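Side-chain contacts in uncharacterized protein (Bacteroides uniformis, PDB 4IYK), which is of unknown function but probably binds carbohydrate, with an N-terminal transthyretin-like domain followed by a C-terminal domain of the E-set clan: residues E28-D33 with N79-P84; K110-E115 with Y217-V222; Q53-T58 with K88-K93. All coordinates share one frame; numbering follows the deposited sequence.

Contact 1. Residues E28-D33 with N79-P84; sequences ELVGSD and NGNFYP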
# COMPACT_ATOMS: atom_id res chain seq x y z
N GLU A 28 8.47 9.26 -3.91
CA GLU A 28 7.01 9.25 -3.80
C GLU A 28 6.56 8.49 -2.57
O GLU A 28 7.28 7.59 -2.12
CB GLU A 28 6.38 8.61 -5.06
CG GLU A 28 6.32 9.55 -6.27
CD GLU A 28 5.85 8.94 -7.58
OE1 GLU A 28 5.17 7.90 -7.56
OE2 GLU A 28 6.16 9.53 -8.64
N LEU A 29 5.37 8.84 -2.02
CA LEU A 29 4.80 8.11 -0.88
C LEU A 29 4.59 6.65 -1.26
O LEU A 29 4.18 6.38 -2.40
CB LEU A 29 3.45 8.73 -0.47
CG LEU A 29 3.49 9.98 0.41
CD1 LEU A 29 2.14 10.73 0.37
CD2 LEU A 29 3.87 9.61 1.84
N VAL A 30 4.86 5.72 -0.34
CA VAL A 30 4.60 4.28 -0.56
C VAL A 30 3.37 3.93 0.29
O VAL A 30 3.43 3.97 1.53
CB VAL A 30 5.85 3.39 -0.27
CG1 VAL A 30 5.52 1.89 -0.41
CG2 VAL A 30 7.01 3.78 -1.18
N GLY A 31 2.26 3.67 -0.39
CA GLY A 31 1.00 3.36 0.27
C GLY A 31 0.82 1.89 0.59
O GLY A 31 1.40 1.02 -0.07
N SER A 32 0.02 1.60 1.61
CA SER A 32 -0.28 0.24 2.07
C SER A 32 -1.68 0.23 2.69
O SER A 32 -2.49 1.09 2.35
CB SER A 32 0.79 -0.22 3.07
OG SER A 32 0.62 -1.57 3.45
N ASP A 33 -1.98 -0.75 3.55
CA ASP A 33 -3.23 -0.81 4.30
C ASP A 33 -2.87 -0.54 5.74
O ASP A 33 -1.90 -1.14 6.20
CB ASP A 33 -3.94 -2.17 4.14
CG ASP A 33 -4.35 -2.50 2.72
OD1 ASP A 33 -5.48 -2.12 2.34
OD2 ASP A 33 -3.60 -3.22 2.04
N ASN A 79 7.45 -8.05 6.97
CA ASN A 79 6.18 -8.54 6.41
C ASN A 79 5.32 -7.42 5.79
O ASN A 79 4.11 -7.39 5.96
CB ASN A 79 5.40 -9.31 7.47
CG ASN A 79 6.14 -10.53 7.94
OD1 ASN A 79 6.53 -11.39 7.15
ND2 ASN A 79 6.42 -10.59 9.21
N GLY A 80 5.98 -6.51 5.09
CA GLY A 80 5.32 -5.39 4.45
C GLY A 80 5.29 -5.53 2.95
O GLY A 80 5.26 -6.64 2.43
N ASN A 81 5.28 -4.40 2.26
CA ASN A 81 5.27 -4.36 0.80
C ASN A 81 6.58 -3.72 0.27
O ASN A 81 6.66 -3.30 -0.89
CB ASN A 81 4.03 -3.65 0.27
CG ASN A 81 3.92 -2.18 0.57
OD1 ASN A 81 4.89 -1.52 1.03
ND2 ASN A 81 2.76 -1.60 0.20
N PHE A 82 7.60 -3.66 1.13
CA PHE A 82 8.91 -3.18 0.76
C PHE A 82 9.94 -4.05 1.44
O PHE A 82 9.60 -4.76 2.40
CB PHE A 82 9.10 -1.68 1.08
CG PHE A 82 8.88 -1.25 2.51
CD1 PHE A 82 9.90 -1.36 3.45
CD2 PHE A 82 7.70 -0.62 2.88
CE1 PHE A 82 9.70 -0.94 4.77
CE2 PHE A 82 7.50 -0.19 4.20
CZ PHE A 82 8.51 -0.34 5.13
N TYR A 83 11.18 -4.05 0.91
CA TYR A 83 12.26 -4.88 1.46
C TYR A 83 12.53 -4.53 2.93
O TYR A 83 12.64 -3.34 3.28
CB TYR A 83 13.55 -4.79 0.62
CG TYR A 83 13.50 -5.66 -0.63
CD1 TYR A 83 12.95 -5.17 -1.81
CD2 TYR A 83 13.95 -6.97 -0.60
CE1 TYR A 83 12.91 -5.96 -2.96
CE2 TYR A 83 13.89 -7.78 -1.74
CZ TYR A 83 13.33 -7.27 -2.91
OH TYR A 83 13.27 -8.05 -4.03
N PRO A 84 12.55 -5.58 3.79
CA PRO A 84 12.80 -5.37 5.22
C PRO A 84 14.19 -4.81 5.52
O PRO A 84 15.15 -5.02 4.79
CB PRO A 84 12.67 -6.79 5.80
CG PRO A 84 13.04 -7.68 4.69
CD PRO A 84 12.40 -7.02 3.50

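Contact 2. Residues K110-E115 with Y217-V222; sequences KSPKVE and YAPVVV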
# COMPACT_ATOMS: atom_id res chain seq x y z
N LYS A 110 3.08 1.93 -12.35
CA LYS A 110 3.42 3.04 -13.24
C LYS A 110 2.27 3.47 -14.13
O LYS A 110 1.48 2.64 -14.61
CB LYS A 110 4.64 2.71 -14.11
CG LYS A 110 5.89 2.26 -13.33
CD LYS A 110 6.38 3.27 -12.27
CE LYS A 110 7.11 4.48 -12.82
NZ LYS A 110 7.51 5.42 -11.73
N SER A 111 2.23 4.79 -14.40
CA SER A 111 1.22 5.46 -15.22
C SER A 111 -0.21 4.98 -14.85
O SER A 111 -0.96 4.59 -15.75
CB SER A 111 1.52 5.23 -16.70
OG SER A 111 2.80 5.74 -17.02
N PRO A 112 -0.60 4.91 -13.55
CA PRO A 112 -1.94 4.41 -13.24
C PRO A 112 -3.03 5.37 -13.73
O PRO A 112 -2.88 6.59 -13.62
CB PRO A 112 -1.92 4.30 -11.71
CG PRO A 112 -0.98 5.34 -11.28
CD PRO A 112 0.11 5.31 -12.31
N LYS A 113 -4.09 4.80 -14.30
CA LYS A 113 -5.26 5.53 -14.80
C LYS A 113 -6.50 4.73 -14.44
O LYS A 113 -6.55 3.55 -14.76
CB LYS A 113 -5.13 5.71 -16.32
CG LYS A 113 -5.82 6.92 -16.90
CD LYS A 113 -5.61 6.94 -18.42
CE LYS A 113 -6.33 8.07 -19.13
NZ LYS A 113 -6.24 7.95 -20.61
N VAL A 114 -7.49 5.34 -13.75
CA VAL A 114 -8.75 4.67 -13.42
C VAL A 114 -9.89 5.58 -13.91
O VAL A 114 -9.99 6.73 -13.46
CB VAL A 114 -8.93 4.27 -11.92
CG1 VAL A 114 -10.20 3.44 -11.73
CG2 VAL A 114 -7.71 3.51 -11.38
N GLU A 115 -10.70 5.09 -14.84
CA GLU A 115 -11.78 5.93 -15.32
C GLU A 115 -13.04 5.15 -15.64
O GLU A 115 -13.02 3.94 -15.89
CB GLU A 115 -11.35 6.79 -16.53
CG GLU A 115 -10.71 6.06 -17.69
CD GLU A 115 -10.20 6.97 -18.79
OE1 GLU A 115 -9.67 8.06 -18.48
OE2 GLU A 115 -10.30 6.57 -19.98
N TYR A 217 0.54 -0.46 -4.15
CA TYR A 217 -0.59 0.29 -4.66
C TYR A 217 -0.22 1.53 -5.44
O TYR A 217 0.81 2.14 -5.20
CB TYR A 217 -1.46 0.76 -3.46
CG TYR A 217 -2.09 -0.35 -2.67
CD1 TYR A 217 -3.19 -1.04 -3.16
CD2 TYR A 217 -1.56 -0.76 -1.44
CE1 TYR A 217 -3.79 -2.07 -2.42
CE2 TYR A 217 -2.14 -1.79 -0.70
CZ TYR A 217 -3.27 -2.43 -1.20
OH TYR A 217 -3.89 -3.42 -0.48
N ALA A 218 -1.14 1.93 -6.31
CA ALA A 218 -1.17 3.21 -6.99
C ALA A 218 -2.04 4.14 -6.12
O ALA A 218 -2.77 3.61 -5.28
CB ALA A 218 -1.77 3.05 -8.37
N PRO A 219 -1.98 5.48 -6.24
CA PRO A 219 -2.85 6.33 -5.39
C PRO A 219 -4.36 6.10 -5.69
O PRO A 219 -4.72 5.74 -6.82
CB PRO A 219 -2.42 7.77 -5.74
CG PRO A 219 -1.05 7.61 -6.37
CD PRO A 219 -1.14 6.31 -7.13
N VAL A 220 -5.20 6.26 -4.67
CA VAL A 220 -6.67 6.12 -4.74
C VAL A 220 -7.27 7.12 -5.76
O VAL A 220 -6.83 8.27 -5.83
CB VAL A 220 -7.29 6.30 -3.33
CG1 VAL A 220 -8.80 6.44 -3.40
CG2 VAL A 220 -6.91 5.16 -2.41
N VAL A 221 -8.26 6.67 -6.56
CA VAL A 221 -9.00 7.48 -7.54
C VAL A 221 -10.48 7.48 -7.13
O VAL A 221 -11.09 6.41 -7.07
CB VAL A 221 -8.80 7.00 -9.00
CG1 VAL A 221 -9.60 7.85 -10.00
CG2 VAL A 221 -7.31 6.96 -9.37
N VAL A 222 -11.04 8.64 -6.79
CA VAL A 222 -12.46 8.79 -6.40
C VAL A 222 -13.26 9.00 -7.68
O VAL A 222 -12.83 9.76 -8.55
CB VAL A 222 -12.74 9.90 -5.32
CG1 VAL A 222 -12.34 11.31 -5.80
CG2 VAL A 222 -14.20 9.87 -4.84

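Contact 3. Residues Q53-T58 with K88-K93; sequences QTWYIT and KDFVVK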
# COMPACT_ATOMS: atom_id res chain seq x y z
N GLN A 53 6.32 -2.43 20.94
CA GLN A 53 5.12 -1.73 20.49
C GLN A 53 5.16 -1.50 18.96
O GLN A 53 6.17 -1.77 18.31
CB GLN A 53 4.88 -0.42 21.28
CG GLN A 53 6.03 0.59 21.36
CD GLN A 53 5.60 1.94 21.92
OE1 GLN A 53 5.62 2.98 21.24
NE2 GLN A 53 5.21 1.96 23.20
N THR A 54 4.02 -1.10 18.38
CA THR A 54 3.90 -0.87 16.94
C THR A 54 3.33 0.51 16.69
O THR A 54 2.39 0.92 17.39
CB THR A 54 3.01 -1.97 16.26
OG1 THR A 54 3.53 -3.26 16.54
CG2 THR A 54 2.91 -1.80 14.75
N TRP A 55 3.88 1.21 15.68
CA TRP A 55 3.37 2.48 15.21
C TRP A 55 2.74 2.22 13.86
O TRP A 55 3.42 1.75 12.94
CB TRP A 55 4.45 3.58 15.13
CG TRP A 55 5.17 3.88 16.41
CD1 TRP A 55 4.78 3.55 17.68
CD2 TRP A 55 6.41 4.57 16.54
NE1 TRP A 55 5.72 3.98 18.59
CE2 TRP A 55 6.73 4.62 17.92
CE3 TRP A 55 7.32 5.14 15.62
CZ2 TRP A 55 7.89 5.24 18.40
CZ3 TRP A 55 8.48 5.73 16.10
CH2 TRP A 55 8.74 5.80 17.47
N TYR A 56 1.43 2.50 13.75
CA TYR A 56 0.62 2.27 12.56
C TYR A 56 0.67 3.46 11.58
O TYR A 56 0.99 4.60 11.95
CB TYR A 56 -0.81 1.87 12.96
CG TYR A 56 -0.79 0.56 13.72
CD1 TYR A 56 -0.61 0.53 15.10
CD2 TYR A 56 -0.90 -0.66 13.06
CE1 TYR A 56 -0.53 -0.67 15.81
CE2 TYR A 56 -0.82 -1.87 13.75
CZ TYR A 56 -0.64 -1.87 15.13
OH TYR A 56 -0.56 -3.05 15.83
N ILE A 57 0.51 3.14 10.30
CA ILE A 57 0.73 4.09 9.19
C ILE A 57 -0.56 4.22 8.41
O ILE A 57 -1.13 3.21 8.01
CB ILE A 57 1.91 3.58 8.29
CG1 ILE A 57 3.15 3.12 9.09
CG2 ILE A 57 2.31 4.60 7.20
CD1 ILE A 57 4.15 2.10 8.32
N THR A 58 -1.02 5.45 8.16
CA THR A 58 -2.23 5.64 7.33
C THR A 58 -1.95 5.09 5.92
O THR A 58 -0.78 4.97 5.53
CB THR A 58 -2.69 7.11 7.30
OG1 THR A 58 -1.76 7.90 6.52
CG2 THR A 58 -2.93 7.68 8.70
N LYS A 88 18.75 1.02 13.66
CA LYS A 88 19.24 0.93 15.04
C LYS A 88 19.56 2.34 15.58
O LYS A 88 19.94 3.22 14.80
CB LYS A 88 20.50 0.03 15.12
CG LYS A 88 20.30 -1.43 14.65
CD LYS A 88 19.58 -2.33 15.67
CE LYS A 88 20.52 -3.06 16.60
NZ LYS A 88 19.83 -4.15 17.35
N ASP A 89 19.41 2.54 16.91
CA ASP A 89 19.69 3.78 17.67
C ASP A 89 18.88 4.98 17.14
O ASP A 89 19.41 6.05 16.86
CB ASP A 89 21.20 4.09 17.70
CG ASP A 89 22.09 2.93 18.13
OD1 ASP A 89 21.63 2.10 18.95
OD2 ASP A 89 23.23 2.85 17.64
N PHE A 90 17.57 4.78 17.07
CA PHE A 90 16.59 5.76 16.64
C PHE A 90 16.20 6.61 17.85
O PHE A 90 15.54 6.11 18.76
CB PHE A 90 15.39 5.01 16.04
CG PHE A 90 14.33 5.86 15.38
CD1 PHE A 90 14.39 6.16 14.02
CD2 PHE A 90 13.22 6.29 16.10
CE1 PHE A 90 13.38 6.90 13.40
CE2 PHE A 90 12.21 7.05 15.48
CZ PHE A 90 12.31 7.36 14.13
N VAL A 91 16.64 7.88 17.90
CA VAL A 91 16.38 8.76 19.04
C VAL A 91 15.07 9.53 18.85
O VAL A 91 14.87 10.24 17.85
CB VAL A 91 17.58 9.72 19.34
CG1 VAL A 91 17.26 10.72 20.45
CG2 VAL A 91 18.84 8.94 19.69
N VAL A 92 14.18 9.39 19.84
CA VAL A 92 12.93 10.15 19.90
C VAL A 92 13.18 11.24 20.94
O VAL A 92 13.33 10.94 22.12
CB VAL A 92 11.67 9.28 20.19
CG1 VAL A 92 10.47 10.15 20.55
CG2 VAL A 92 11.35 8.37 19.01
N LYS A 93 13.30 12.49 20.49
CA LYS A 93 13.53 13.64 21.38
C LYS A 93 12.23 14.07 22.05
O LYS A 93 11.13 13.81 21.53
CB LYS A 93 14.15 14.82 20.59
CG LYS A 93 15.61 14.61 20.23
CD LYS A 93 16.36 15.93 20.09
CE LYS A 93 17.86 15.74 20.01
NZ LYS A 93 18.58 17.04 19.97

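Contact 1. Residues E28-D33 with N79-P84
Asn81 reaches across to Gly31 with its carboxamide nitrogen: ND2 donates to Gly31 O at 3.0 Å, somewhat bent at 146°. The acceptor lies almost in the plane of the Asn81 amide, whereas the donor sits 22° off the carbonyl plane of Gly31. CG of Asn81 is placed between its own backbone N and carbonyl carbon (chi1 66°), which turns the amide toward residues 30-32. The other end of that amide runs alongside Val30, CG1 lying 3.8 Å from Asn81 OD1 as the two side chains pass in opposite directions. Ser32 offers carbon, its CB 3.7 Å from Asn81 ND2; its OG binds Asn38 N instead. The two loops belong to the transthyretin-like N-terminal domain, one leading from strand 15-23 to strand 40-44, the other joining strands 67-77 and 85-92, and the contact lies at the border with the C-terminal domain, since Asn81 ND2 also donates to His215 O. A leucine in place of Asn81 would probably leave the carbonyls of Gly31 and His215 without this donor and set an apolar branch against them. Val30 also touches Val103 of strand 95-103 and Asp23 of strand 15-23, while Phe82 reaches Ile21 and Val103.

Contact 2. Residues K110-E115 with Y217-V222
Pro112 meets Ala218, and Val114 meets Val221, in the main apolar touches between chain segments that run in the same direction. The Ala218 methyl sits against the pyrrolidine ring, 3.6 Å from Pro112 CB and 3.8 Å from Pro112 CG. The same Pro112 CG lies farther, 4.3 Å, from Pro219 CD. The valines cross at an angle, each presenting the branch next to its backbone N: Val114 CG2 and Val221 CG2 are 4.0 Å apart, and the CB atoms of Val114 and Val221 are equally close. Contact with the backbone comes from the other branch of Val221, whose CG1, anti to its own N (chi1 179°), rests 3.7 Å from Val114 O. No hydrogen bond joins the two segments, although the CA atoms of Pro112 and Ala218 are only 6.4 Å apart; side-chain carbon does the work. Backbone bonding goes outward to other strands, Lys113 to Thr124 and Val221 to Phe199. Strands 107-117 and 216-224 belong to separate antiparallel sheets of the E-set-like domain, the first paired with strand 120-129 and the second with strand 196-206, whose Ile201 touches Pro112 and Phe199 touches Val114.

Contact 3. Residues Q53-T58 with K88-K93
The indole of Trp55 touches Phe90 and Val92 with the rim of its six-membered ring. Trp55 CZ3 lies 4.0 Å from Phe90 CE2, and the adjacent CH2 of Trp55 is 4.0 Å from Val92 CG2; both partners sit at the edge, near the indole plane. On the pyrrole side, in the plane of the ring, is the side-chain oxygen of Gln53. The Phe90 ring receives Trp55 CZ3 obliquely, and it meets Tyr99 of strand 95-103 edge to face. The Tyr56 ring, which takes no part in the contact, has the Thr54 methyl CG2 3.6 Å above one face, toward the rim.

The bond from Trp55 NE1 to Gln53 OE1 is short, 2.8 Å, and fairly straight at 159°. NE1 approaches in the plane of the Gln53 carbonyl, on a lone pair, and this bond helps to fix the rotation of the indole within its own strand. Trp55 CG is anti to its carbonyl carbon (chi1 -58°), which sends the ring out across the sheet. Phe90 answers with CG anti to its backbone N (chi1 -173°), bringing CE2 to the indole rim, while Val92 uses the methyl beside its N. The indole spans most of the gap between backbones, the CA atoms of Trp55 and Val92 being 13.1 Å apart. It also touches Val42 and Val68, and Ile17 of strand 15-23 packs against both Trp55 and Phe90.

Strands 53-55 and 85-92 are the outermost of a four-stranded antiparallel sheet, with 40-44 and 67-77 between them. Asp89 and Phe90 both face Tyr73 in a G1 beta bulge that includes the contact residue Phe90. Large apolar groups on one sheet face, meeting strands 15-23 and 95-103, are consistent with the interior of a transthyretin-like beta-sandwich.

In the fold
Contacts 1 and 3 lie within the N-terminal domain and are both buried, whereas contact 2 belongs to the C-terminal domain and lies at the surface. Contact 3 spans a sheet between its outer strands by aromatic and aliphatic side chains; contact 1, nearer the centre of the chain, joins loops through a polar amide. Contact 2 is apolar like contact 3 but uses small side chains between closely spaced backbones. Strand 85-92, which begins just beyond the loop of contact 1, carries one side of contact 3. The domains meet between contacts 1 and 2: Asp33 OD2 lies 2.5 Å from Tyr217 OH, a probable hydrogen bond. Contacts 2 and 3 do not touch, their centres being about 29 Å apart.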